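Uncharacterized protein (Thermotoga maritima, PDB 1VMJ) is of unknown function but belongs to the YjbQ (UPF0047) family and may act as a thiamin phosphate synthase. Local coordinates at residues A[18-23]-A[34-39]; A[114-119]-A[123-128]. All blocks are in the same frame, centred on the assembly; numbering follows the deposited sequence. Where two conformers were deposited one is given.

In the fold
Both contacts pack against the five-stranded antiparallel sheet, at its two edges: interaction 1 involves the outermost strand 14-22, interaction 2 the short outermost strand 122-123 and its neighbour 113-119. Their centres lie 15 Å apart, and helix 34-44 connects them. Leu37 of the helix meets Leu20 in interaction 1, while its CB also touches Met123 CE at 3.8 Å; Glu38 CG approaches the same methyl, Met123 CE, to 3.5 Å. The helix thus spans the sheet face from one border toward the other. A sodium ion is bound at His93, Asn100 and His104, none of which takes part in either contact.

Interaction 1. Residues A[18-23]-A[34-39]; sequences KELWFH and TPLLEE. With SO4 (sulfate ion), chain E.
Leu20 of strand 14-22 meets Leu36 and Leu37 of helix 34-44 through a single methyl, CD1, while the rest of the 18-23 segment deals with charge and ring contacts of its own. Lys18 comes first: in the conformer given, one of two, its chain turns about CB-CG (77°) and again at its end, curling NZ back to donate to Glu19 O and to O3 of a sulfate ion 2.7 Å from NZ. The sulfate, probably taken from the crystallisation liquor, also receives Glu19 N on O3, a bond that does not depend on the lysine conformer. Glu19 holds its carboxylate beside Trp21, whose NE1 donates to Glu19 OE1 over 2.9 Å, the acceptor lying in the indole plane and using its anti lone pair; Arg17 and Arg143 add salt bridges to this carboxylate. Leu20 points toward the helix, and its CD1 comes 3.9 Å from Leu37 CD1 and 4.0 Å from Leu36 CB, crossing both side chains obliquely. A branched aliphatic residue suits this place because one methyl can settle against two successive helix residues. Farther on, the ring of Phe22 stacks with that of Tyr133. On the helix, Leu37 is buried and reaches Leu51 and Cys53 of strand 49-55, whereas Leu36 is exposed. The contact between strand and helix is therefore purely apolar, resting on shape and on methyls partly shielded from water, with Leu37 on the inward side, while the backbone of Lys18, Leu20 and Phe22 is hydrogen-bonded to strand 142-150.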
loop_
_atom_site.group_PDB
_atom_site.type_symbol
_atom_site.label_atom_id
_atom_site.label_comp_id
_atom_site.label_asym_id
_atom_site.label_seq_id
_atom_site.Cartn_x
_atom_site.Cartn_y
_atom_site.Cartn_z
ATOM N N LYS A 18 0.674 -20.238 1.762
ATOM C CA LYS A 18 1.085 -20.842 0.517
ATOM C C LYS A 18 2.022 -19.877 -0.198
ATOM O O LYS A 18 1.724 -18.687 -0.326
ATOM C CB LYS A 18 -0.151 -21.097 -0.361
ATOM C CG LYS A 18 0.119 -21.871 -1.669
ATOM C CD LYS A 18 0.297 -23.359 -1.388
ATOM C CE LYS A 18 0.958 -24.104 -2.528
ATOM N NZ LYS A 18 2.343 -23.604 -2.767
ATOM N N GLU A 19 3.130 -20.398 -0.714
ATOM C CA GLU A 19 3.956 -19.645 -1.657
ATOM C C GLU A 19 3.583 -20.010 -3.086
ATOM O O GLU A 19 3.432 -21.180 -3.430
ATOM C CB GLU A 19 5.441 -19.902 -1.485
ATOM C CG GLU A 19 5.989 -19.420 -0.178
ATOM C CD GLU A 19 7.474 -19.702 -0.056
ATOM O OE1 GLU A 19 8.114 -20.105 -1.070
ATOM O OE2 GLU A 19 8.009 -19.567 1.065
ATOM N N LEU A 20 3.418 -18.995 -3.900
ATOM C CA LEU A 20 3.152 -19.150 -5.321
ATOM C C LEU A 20 4.412 -18.725 -6.047
ATOM O O LEU A 20 4.928 -17.650 -5.805
ATOM C CB LEU A 20 1.955 -18.273 -5.726
ATOM C CG LEU A 20 0.642 -18.600 -5.032
ATOM C CD1 LEU A 20 -0.390 -17.534 -5.411
ATOM C CD2 LEU A 20 0.123 -19.987 -5.377
ATOM N N TRP A 21 4.916 -19.553 -6.952
ATOM C CA TRP A 21 6.180 -19.275 -7.632
ATOM C C TRP A 21 5.963 -18.903 -9.077
ATOM O O TRP A 21 5.029 -19.397 -9.705
ATOM C CB TRP A 21 7.103 -20.470 -7.533
ATOM C CG TRP A 21 7.673 -20.765 -6.143
ATOM C CD1 TRP A 21 7.269 -20.249 -4.944
ATOM C CD2 TRP A 21 8.763 -21.651 -5.855
ATOM N NE1 TRP A 21 8.044 -20.768 -3.932
ATOM C CE2 TRP A 21 8.973 -21.611 -4.466
ATOM C CE3 TRP A 21 9.612 -22.440 -6.643
ATOM C CZ2 TRP A 21 9.943 -22.365 -3.839
ATOM C CZ3 TRP A 21 10.576 -23.188 -6.011
ATOM C CH2 TRP A 21 10.750 -23.127 -4.623
ATOM N N PHE A 22 6.824 -18.022 -9.570
ATOM C CA PHE A 22 6.766 -17.527 -10.951
ATOM C C PHE A 22 8.167 -17.520 -11.529
ATOM O O PHE A 22 9.153 -17.371 -10.826
ATOM C CB PHE A 22 6.139 -16.125 -10.996
ATOM C CG PHE A 22 4.803 -16.085 -10.374
ATOM C CD1 PHE A 22 3.680 -16.431 -11.105
ATOM C CD2 PHE A 22 4.668 -15.839 -9.011
ATOM C CE1 PHE A 22 2.440 -16.470 -10.516
ATOM C CE2 PHE A 22 3.439 -15.870 -8.420
ATOM C CZ PHE A 22 2.325 -16.179 -9.158
ATOM N N HIS A 23 8.241 -17.747 -12.834
ATOM C CA HIS A 23 9.484 -17.612 -13.573
ATOM C C HIS A 23 9.081 -17.061 -14.927
ATOM O O HIS A 23 8.701 -17.815 -15.828
ATOM C CB HIS A 23 10.191 -18.961 -13.724
ATOM C CG HIS A 23 11.581 -18.873 -14.292
ATOM N ND1 HIS A 23 11.834 -18.603 -15.619
ATOM C CD2 HIS A 23 12.791 -18.989 -13.697
ATOM C CE1 HIS A 23 13.140 -18.580 -15.819
ATOM N NE2 HIS A 23 13.746 -18.816 -14.671
ATOM N N THR A 34 -5.684 -14.209 -9.538
ATOM C CA THR A 34 -6.929 -14.329 -8.833
ATOM C C THR A 34 -7.396 -15.768 -8.635
ATOM O O THR A 34 -7.767 -16.131 -7.511
ATOM C CB THR A 34 -8.052 -13.487 -9.475
ATOM O OG1 THR A 34 -7.560 -12.202 -9.877
ATOM C CG2 THR A 34 -9.195 -13.322 -8.503
ATOM N N PRO A 35 -7.379 -16.588 -9.700
ATOM C CA PRO A 35 -7.837 -17.965 -9.492
ATOM C C PRO A 35 -7.004 -18.786 -8.507
ATOM O O PRO A 35 -7.525 -19.696 -7.856
ATOM C CB PRO A 35 -7.791 -18.568 -10.887
ATOM C CG PRO A 35 -7.807 -17.394 -11.818
ATOM C CD PRO A 35 -7.061 -16.326 -11.105
ATOM N N LEU A 36 -5.719 -18.481 -8.401
ATOM C CA LEU A 36 -4.851 -19.170 -7.453
ATOM C C LEU A 36 -5.254 -18.801 -6.027
ATOM O O LEU A 36 -5.403 -19.674 -5.167
ATOM C CB LEU A 36 -3.385 -18.821 -7.729
ATOM C CG LEU A 36 -2.874 -19.160 -9.138
ATOM C CD1 LEU A 36 -1.443 -18.686 -9.258
ATOM C CD2 LEU A 36 -2.987 -20.599 -9.464
ATOM N N LEU A 37 -5.450 -17.507 -5.778
ATOM C CA LEU A 37 -5.927 -17.027 -4.486
ATOM C C LEU A 37 -7.295 -17.616 -4.099
ATOM O O LEU A 37 -7.525 -17.999 -2.955
ATOM C CB LEU A 37 -5.929 -15.494 -4.442
ATOM C CG LEU A 37 -4.616 -14.865 -3.982
ATOM C CD1 LEU A 37 -3.466 -15.199 -4.846
ATOM C CD2 LEU A 37 -4.821 -13.356 -3.933
ATOM N N GLU A 38 -8.185 -17.741 -5.073
ATOM C CA GLU A 38 -9.480 -18.370 -4.833
ATOM C C GLU A 38 -9.296 -19.803 -4.306
ATOM O O GLU A 38 -9.997 -20.224 -3.372
ATOM C CB GLU A 38 -10.295 -18.371 -6.127
ATOM C CG GLU A 38 -10.780 -16.977 -6.495
ATOM C CD GLU A 38 -11.516 -16.911 -7.828
ATOM O OE1 GLU A 38 -11.200 -17.689 -8.751
ATOM O OE2 GLU A 38 -12.398 -16.042 -7.949
ATOM N N GLU A 39 -8.346 -20.531 -4.894
ATOM C CA GLU A 39 -8.089 -21.907 -4.457
ATOM C C GLU A 39 -7.434 -21.944 -3.056
ATOM O O GLU A 39 -7.755 -22.794 -2.249
ATOM C CB GLU A 39 -7.235 -22.649 -5.487
ATOM C CG GLU A 39 -6.884 -24.064 -5.123
ATOM C CD GLU A 39 -8.068 -24.989 -5.059
ATOM O OE1 GLU A 39 -9.212 -24.592 -5.388
ATOM O OE2 GLU A 39 -7.835 -26.143 -4.666
HETATM S S SO4 E . 3.788 -24.756 0.054
HETATM O O1 SO4 E . 2.816 -24.772 1.143
HETATM O O2 SO4 E . 5.123 -25.026 0.589
HETATM O O3 SO4 E . 3.772 -23.397 -0.537
HETATM O O4 SO4 E . 3.439 -25.819 -0.909
#

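Interaction 2. Residues A[114-119]-A[123-128]; sequences VVIAIT and MDLGPW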
loop_
_atom_site.group_PDB
_atom_site.type_symbol
_atom_site.label_atom_id
_atom_site.label_comp_id
_atom_site.label_asym_id
_atom_site.label_seq_id
_atom_site.Cartn_x
_atom_site.Cartn_y
_atom_site.Cartn_z
ATOM N N VAL A 114 -1.369 -6.807 -1.309
ATOM C CA VAL A 114 -2.782 -6.520 -1.112
ATOM C C VAL A 114 -3.229 -7.235 0.143
ATOM O O VAL A 114 -2.696 -8.309 0.498
ATOM C CB VAL A 114 -3.657 -6.957 -2.315
ATOM C CG1 VAL A 114 -3.207 -6.185 -3.559
ATOM C CG2 VAL A 114 -3.582 -8.459 -2.556
ATOM N N VAL A 115 -4.224 -6.644 0.801
ATOM C CA VAL A 115 -4.915 -7.286 1.891
ATOM C C VAL A 115 -6.386 -7.314 1.504
ATOM O O VAL A 115 -6.950 -6.291 1.111
ATOM C CB VAL A 115 -4.715 -6.544 3.223
ATOM C CG1 VAL A 115 -5.488 -7.239 4.332
ATOM C CG2 VAL A 115 -3.225 -6.466 3.555
ATOM N N ILE A 116 -6.977 -8.498 1.568
ATOM C CA ILE A 116 -8.299 -8.754 1.062
ATOM C C ILE A 116 -9.155 -9.403 2.127
ATOM O O ILE A 116 -8.710 -10.348 2.805
ATOM C CB ILE A 116 -8.233 -9.682 -0.186
ATOM C CG1 ILE A 116 -7.353 -9.089 -1.282
ATOM C CG2 ILE A 116 -9.629 -9.971 -0.703
ATOM C CD1 ILE A 116 -7.091 -10.017 -2.370
ATOM N N ALA A 117 -10.363 -8.898 2.300
ATOM C CA ALA A 117 -11.287 -9.494 3.263
ATOM C C ALA A 117 -11.773 -10.855 2.764
ATOM O O ALA A 117 -12.059 -11.016 1.563
ATOM C CB ALA A 117 -12.483 -8.579 3.454
ATOM N N ILE A 118 -11.885 -11.805 3.695
ATOM C CA ILE A 118 -12.557 -13.075 3.447
ATOM C C ILE A 118 -13.882 -13.024 4.170
ATOM O O ILE A 118 -13.931 -12.833 5.390
ATOM C CB ILE A 118 -11.710 -14.275 3.925
ATOM C CG1 ILE A 118 -10.311 -14.232 3.291
ATOM C CG2 ILE A 118 -12.412 -15.583 3.633
ATOM C CD1 ILE A 118 -10.289 -14.111 1.816
ATOM N N THR A 119 -14.954 -13.229 3.411
ATOM C CA THR A 119 -16.305 -13.164 3.917
ATOM C C THR A 119 -17.070 -14.343 3.349
ATOM O O THR A 119 -17.052 -14.573 2.153
ATOM C CB THR A 119 -16.960 -11.860 3.491
ATOM O OG1 THR A 119 -16.230 -10.767 4.060
ATOM C CG2 THR A 119 -18.367 -11.780 3.975
ATOM N N MET A 123 -13.135 -14.410 -1.171
ATOM C CA MET A 123 -12.573 -13.073 -1.251
ATOM C C MET A 123 -13.712 -12.084 -1.481
ATOM O O MET A 123 -14.578 -12.318 -2.332
ATOM C CB MET A 123 -11.565 -12.966 -2.383
ATOM C CG MET A 123 -10.270 -13.678 -2.034
ATOM S SD MET A 123 -8.955 -13.356 -3.225
ATOM C CE MET A 123 -9.584 -14.314 -4.590
ATOM N N ASP A 124 -13.698 -10.995 -0.716
ATOM C CA ASP A 124 -14.786 -10.026 -0.710
ATOM C C ASP A 124 -14.390 -8.886 -1.645
ATOM O O ASP A 124 -13.763 -7.912 -1.220
ATOM C CB ASP A 124 -14.989 -9.589 0.737
ATOM C CG ASP A 124 -16.312 -8.981 1.008
ATOM O OD1 ASP A 124 -17.053 -8.609 0.064
ATOM O OD2 ASP A 124 -16.606 -8.839 2.209
ATOM N N LEU A 125 -14.692 -9.062 -2.926
ATOM C CA LEU A 125 -14.173 -8.209 -3.989
ATOM C C LEU A 125 -15.297 -7.482 -4.701
ATOM O O LEU A 125 -16.440 -7.991 -4.793
ATOM C CB LEU A 125 -13.418 -9.032 -5.033
ATOM C CG LEU A 125 -12.178 -9.779 -4.543
ATOM C CD1 LEU A 125 -11.549 -10.602 -5.645
ATOM C CD2 LEU A 125 -11.207 -8.843 -3.933
ATOM N N GLY A 126 -14.948 -6.321 -5.242
ATOM C CA GLY A 126 -15.836 -5.574 -6.108
ATOM C C GLY A 126 -15.871 -6.208 -7.473
ATOM O O GLY A 126 -15.168 -7.176 -7.728
ATOM N N PRO A 127 -16.691 -5.640 -8.367
ATOM C CA PRO A 127 -17.026 -6.292 -9.618
ATOM C C PRO A 127 -15.859 -6.510 -10.576
ATOM O O PRO A 127 -15.884 -7.461 -11.349
ATOM C CB PRO A 127 -18.049 -5.338 -10.237
ATOM C CG PRO A 127 -17.781 -4.020 -9.626
ATOM C CD PRO A 127 -17.369 -4.338 -8.217
ATOM N N TRP A 128 -14.857 -5.644 -10.528
ATOM C CA TRP A 128 -13.772 -5.674 -11.494
ATOM C C TRP A 128 -12.416 -5.901 -10.880
ATOM O O TRP A 128 -11.409 -5.823 -11.574
ATOM C CB TRP A 128 -13.802 -4.423 -12.368
ATOM C CG TRP A 128 -15.126 -4.271 -13.036
ATOM C CD1 TRP A 128 -16.038 -3.300 -12.814
ATOM C CD2 TRP A 128 -15.716 -5.183 -13.966
ATOM N NE1 TRP A 128 -17.166 -3.530 -13.578
ATOM C CE2 TRP A 128 -16.988 -4.683 -14.291
ATOM C CE3 TRP A 128 -15.288 -6.377 -14.558
ATOM C CZ2 TRP A 128 -17.839 -5.332 -15.191
ATOM C CZ3 TRP A 128 -16.129 -7.023 -15.453
ATOM C CH2 TRP A 128 -17.390 -6.496 -15.761
HETATM O O HOH W 1 -11.016 -6.605 0.367
#
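A tight antiparallel beta hairpin joins strand 113-119 to the short strand 122-123, and the chain leaves it through the loop that leads to strand 130-135. Ile118 and Met123 form a non-hydrogen-bonded pair with CA atoms 4.7 Å apart, their side chains on the same face of the sheet. Beside them, Asp124 N donates to Ala117 O at 2.8 Å, and the same oxygen takes a CA-H...O contact from Met123. Ile116, Ile118, Met123 and Leu125 make the apolar side: Ile118 CD1 lies 3.9 Å from Met123 CG, and Ile116 CD1 is equally far, 3.9 Å, from Met123 SD. The other branch of Ile116, CG2, is set opposite the backbone N and meets Leu125 CD2 at 3.8 Å and Met123 CB at 3.9 Å, so both arms of this beta-branched residue are used. In the unbranched methionine SD extends away from CA (-171°) to reach Ile116, and the bend beyond it (-72°) swings CE to helix 34-44.

Thr119 and Asp124 form the polar link. Thr119 OG1 donates to Asp124 OD2 over 2.7 Å, arriving 35° out of the carboxylate plane. Arg17 of the second subunit forms a salt bridge with this OD2, and Lys147 of that subunit donates to Thr119 OG1, so the pair lies at a subunit interface. With Asp124 replaced by alanine, Thr119 OG1 would probably lose its acceptor here and Arg17 of the second subunit one acidic partner. Elsewhere around the hairpin, strand 113-119 pairs with strand 49-55, Met123 and Ile118 both pack on Val41 of helix 34-44, and Ile116 reaches Ile64 of strand 60-65.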